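Local coordinates for protein GTPase HflX (Sulfolobus solfataricus P2, PDB 2QTF) that hydrolyses GTP with the help of magnesium and associates with the 50S ribosomal subunit, perhaps acting in protein synthesis or ribosome biogenesis, at residues K2-F12 with E56-E64. Residues are numbered along the deposited sequence; the frame is centred on the assembly and turned at random.
Sequences KTAALFVSKEF and EISTLIIFE
T3 meets the loop E56-S58 with both of its oxygens. Its OG1 donates a hydrogen bond to E56 O at 2.7 Å, from well above that carbonyl's plane. With chi1 at 42°, OG1 sits between the backbone N and the carbonyl carbon and turns to the loop. The single N-H of S58 is bifurcated between T3 OG1 and T3 O, and T3 O also takes the S58 hydroxyl, OG, at 3.0 Å. A valine here would probably leave E56 O without its hydroxyl donor and S58 N with T3 O alone of its two acceptors. From A4 beside T59 to F7 beside I62 the two strands run parallel in the beta-sheet sense, their axes 33° apart. A5 N bonds to T59 O, a little bent; I61 N to A5 O and F7 N to I61 O are close to straight. They join the middle strands of a four-stranded parallel sheet, ordered 25-31, 2-7, 59-62, 82-84, in an alpha/beta layer with helix 13-22 on the A4, L6 and I61 face and helix 45-52 on the A5 and F7 face. On the first, the methyl of A4 is pressed against I61 CD1 at 3.4 Å, tighter than usual, and L6 CD1 touches I61 CG2, the side chains crossing at a slant. On the other, A5 CB meets I57 CG2, and F7 CE2 rests 3.5 Å from L60 CD1, the ring also stacking with Y31. F7 O receives F63 N at 2.7 Å, nearly linearly. V8 CG2 then packs on F63 CB. A water accepts from S9 N and donates to F63 O, while F12 CB comes within 3.8 Å of F63 CE2.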
loop_
_atom_site.group_PDB
_atom_site.type_symbol
_atom_site.label_atom_id
_atom_site.label_comp_id
_atom_site.label_asym_id
_atom_site.label_seq_id
_atom_site.Cartn_x
_atom_site.Cartn_y
_atom_site.Cartn_z
ATOM N N LYS A 2 0.632 8.995 14.090
ATOM C CA LYS A 2 1.680 9.946 13.575
ATOM C C LYS A 2 1.050 10.898 12.632
ATOM O O LYS A 2 0.243 10.503 11.820
ATOM C CB LYS A 2 2.885 9.233 12.923
ATOM C CG LYS A 2 3.406 8.050 13.794
ATOM C CD LYS A 2 4.782 7.522 13.371
ATOM C CE LYS A 2 4.683 6.399 12.399
ATOM N NZ LYS A 2 6.106 5.985 11.908
ATOM N N THR A 3 1.455 12.177 12.709
ATOM C CA THR A 3 0.825 13.241 11.952
ATOM C C THR A 3 1.843 13.614 10.885
ATOM O O THR A 3 3.051 13.613 11.146
ATOM C CB THR A 3 0.588 14.484 12.864
ATOM O OG1 THR A 3 1.768 14.640 13.647
ATOM C CG2 THR A 3 -0.567 14.174 13.921
ATOM N N ALA A 4 1.365 13.935 9.685
ATOM C CA ALA A 4 2.335 14.331 8.654
ATOM C C ALA A 4 1.881 15.654 8.049
ATOM O O ALA A 4 0.642 15.890 7.915
ATOM C CB ALA A 4 2.440 13.267 7.549
ATOM N N ALA A 5 2.863 16.466 7.655
ATOM C CA ALA A 5 2.648 17.563 6.705
ATOM C C ALA A 5 3.019 17.009 5.297
ATOM O O ALA A 5 4.156 16.532 5.133
ATOM C CB ALA A 5 3.618 18.798 7.050
ATOM N N LEU A 6 2.097 17.063 4.318
ATOM C CA LEU A 6 2.347 16.436 2.981
ATOM C C LEU A 6 2.514 17.543 1.916
ATOM O O LEU A 6 1.644 18.388 1.785
ATOM C CB LEU A 6 1.184 15.490 2.628
ATOM C CG LEU A 6 1.143 14.888 1.210
ATOM C CD1 LEU A 6 2.359 13.967 1.012
ATOM C CD2 LEU A 6 -0.270 14.164 1.012
ATOM N N PHE A 7 3.612 17.524 1.171
ATOM C CA PHE A 7 3.739 18.294 -0.057
ATOM C C PHE A 7 3.555 17.432 -1.257
ATOM O O PHE A 7 4.302 16.426 -1.439
ATOM C CB PHE A 7 5.152 18.926 -0.126
ATOM C CG PHE A 7 5.352 19.972 0.905
ATOM C CD1 PHE A 7 5.346 21.318 0.539
ATOM C CD2 PHE A 7 5.416 19.633 2.268
ATOM C CE1 PHE A 7 5.515 22.292 1.515
ATOM C CE2 PHE A 7 5.547 20.609 3.258
ATOM C CZ PHE A 7 5.599 21.967 2.855
ATOM N N VAL A 8 2.612 17.813 -2.121
ATOM C CA VAL A 8 2.217 16.959 -3.257
ATOM C C VAL A 8 1.541 17.813 -4.359
ATOM O O VAL A 8 0.812 18.744 -4.018
ATOM C CB VAL A 8 1.223 15.798 -2.760
ATOM C CG1 VAL A 8 -0.058 16.361 -2.177
ATOM C CG2 VAL A 8 0.884 14.782 -3.844
ATOM N N SER A 9 1.714 17.464 -5.625
ATOM C CA SER A 9 1.000 18.182 -6.731
ATOM C C SER A 9 -0.502 17.828 -6.684
ATOM O O SER A 9 -0.911 16.760 -6.116
ATOM C CB SER A 9 1.566 17.679 -8.047
ATOM O OG SER A 9 1.094 16.328 -8.257
ATOM N N LYS A 10 -1.382 18.640 -7.307
ATOM C CA LYS A 10 -2.791 18.318 -7.226
ATOM C C LYS A 10 -3.085 17.054 -7.981
ATOM O O LYS A 10 -4.019 16.353 -7.634
ATOM C CB LYS A 10 -3.699 19.506 -7.664
ATOM C CG LYS A 10 -3.928 20.486 -6.482
ATOM C CD LYS A 10 -5.222 20.090 -5.746
ATOM C CE LYS A 10 -5.321 20.641 -4.370
ATOM N NZ LYS A 10 -6.479 20.048 -3.674
ATOM N N GLU A 11 -2.264 16.762 -8.970
ATOM C CA GLU A 11 -2.400 15.636 -9.812
ATOM C C GLU A 11 -2.274 14.361 -8.945
ATOM O O GLU A 11 -3.066 13.406 -9.094
ATOM C CB GLU A 11 -1.283 15.706 -10.866
ATOM C CG GLU A 11 -0.955 14.341 -11.473
ATOM C CD GLU A 11 -0.140 14.342 -12.771
ATOM O OE1 GLU A 11 0.967 14.976 -12.886
ATOM O OE2 GLU A 11 -0.624 13.604 -13.681
ATOM N N PHE A 12 -1.299 14.365 -8.018
ATOM C CA PHE A 12 -1.034 13.181 -7.170
ATOM C C PHE A 12 -1.656 13.192 -5.823
ATOM O O PHE A 12 -1.523 12.205 -5.076
ATOM C CB PHE A 12 0.454 12.904 -7.048
ATOM C CG PHE A 12 1.078 12.589 -8.374
ATOM C CD1 PHE A 12 0.381 11.809 -9.298
ATOM C CD2 PHE A 12 2.330 13.057 -8.712
ATOM C CE1 PHE A 12 0.948 11.511 -10.558
ATOM C CE2 PHE A 12 2.886 12.793 -9.964
ATOM C CZ PHE A 12 2.204 12.017 -10.882
ATOM N N GLU A 56 2.664 19.210 17.040
ATOM C CA GLU A 56 1.657 18.374 16.502
ATOM C C GLU A 56 1.995 17.747 15.092
ATOM O O GLU A 56 1.123 17.163 14.449
ATOM C CB GLU A 56 0.411 19.204 16.346
ATOM C CG GLU A 56 -0.165 19.721 17.743
ATOM C CD GLU A 56 -1.404 20.570 17.554
ATOM O OE1 GLU A 56 -1.536 21.215 16.431
ATOM O OE2 GLU A 56 -2.242 20.643 18.529
ATOM N N ILE A 57 3.213 17.948 14.598
ATOM C CA ILE A 57 3.608 17.359 13.252
ATOM C C ILE A 57 4.819 16.524 13.540
ATOM O O ILE A 57 5.829 17.061 13.971
ATOM C CB ILE A 57 4.021 18.428 12.176
ATOM C CG1 ILE A 57 2.862 19.362 11.900
ATOM C CG2 ILE A 57 4.347 17.697 10.737
ATOM C CD1 ILE A 57 3.256 20.626 11.066
ATOM N N SER A 58 4.700 15.199 13.391
ATOM C CA SER A 58 5.819 14.344 13.660
ATOM C C SER A 58 6.687 14.159 12.448
ATOM O O SER A 58 7.859 13.870 12.600
ATOM C CB SER A 58 5.395 12.989 14.227
ATOM O OG SER A 58 4.628 12.284 13.283
ATOM N N THR A 59 6.155 14.396 11.253
ATOM C CA THR A 59 6.872 13.953 10.053
ATOM C C THR A 59 6.587 14.838 8.845
ATOM O O THR A 59 5.441 15.215 8.592
ATOM C CB THR A 59 6.467 12.446 9.679
ATOM O OG1 THR A 59 6.729 11.605 10.825
ATOM C CG2 THR A 59 7.156 11.906 8.373
ATOM N N LEU A 60 7.649 15.116 8.090
ATOM C CA LEU A 60 7.484 15.827 6.800
ATOM C C LEU A 60 7.484 14.809 5.654
ATOM O O LEU A 60 8.350 13.989 5.597
ATOM C CB LEU A 60 8.657 16.783 6.606
ATOM C CG LEU A 60 8.774 17.504 5.275
ATOM C CD1 LEU A 60 7.480 18.254 4.940
ATOM C CD2 LEU A 60 10.059 18.452 5.318
ATOM N N ILE A 61 6.471 14.840 4.788
ATOM C CA ILE A 61 6.458 13.928 3.670
ATOM C C ILE A 61 6.387 14.726 2.369
ATOM O O ILE A 61 5.493 15.553 2.214
ATOM C CB ILE A 61 5.246 12.900 3.767
ATOM C CG1 ILE A 61 5.375 12.101 5.091
ATOM C CG2 ILE A 61 5.255 11.922 2.534
ATOM C CD1 ILE A 61 4.119 11.240 5.389
ATOM N N ILE A 62 7.337 14.477 1.477
ATOM C CA ILE A 62 7.379 15.178 0.191
ATOM C C ILE A 62 7.134 14.155 -0.906
ATOM O O ILE A 62 7.869 13.190 -1.058
ATOM C CB ILE A 62 8.696 15.948 0.056
ATOM C CG1 ILE A 62 8.760 17.105 1.152
ATOM C CG2 ILE A 62 8.780 16.523 -1.363
ATOM C CD1 ILE A 62 10.185 17.589 1.371
ATOM N N PHE A 63 6.039 14.307 -1.633
ATOM C CA PHE A 63 5.750 13.331 -2.639
ATOM C C PHE A 63 6.510 13.608 -3.926
ATOM O O PHE A 63 5.887 13.947 -4.898
ATOM C CB PHE A 63 4.227 13.202 -2.849
ATOM C CG PHE A 63 3.818 11.868 -3.432
ATOM C CD1 PHE A 63 3.905 10.682 -2.682
ATOM C CD2 PHE A 63 3.410 11.784 -4.775
ATOM C CE1 PHE A 63 3.523 9.439 -3.284
ATOM C CE2 PHE A 63 3.006 10.576 -5.368
ATOM C CZ PHE A 63 3.054 9.408 -4.637
ATOM N N GLU A 64 7.827 13.406 -3.922
ATOM C CA GLU A 64 8.720 13.607 -5.060
ATOM C C GLU A 64 9.937 12.801 -4.692
ATOM O O GLU A 64 10.080 12.401 -3.533
ATOM C CB GLU A 64 9.182 15.087 -5.111
ATOM C CG GLU A 64 8.836 15.844 -6.401
ATOM C CD GLU A 64 9.249 15.146 -7.702
ATOM O OE1 GLU A 64 8.685 15.548 -8.755
ATOM O OE2 GLU A 64 10.105 14.209 -7.699
HETATM O O HOH W 1 3.610 15.394 -6.192
#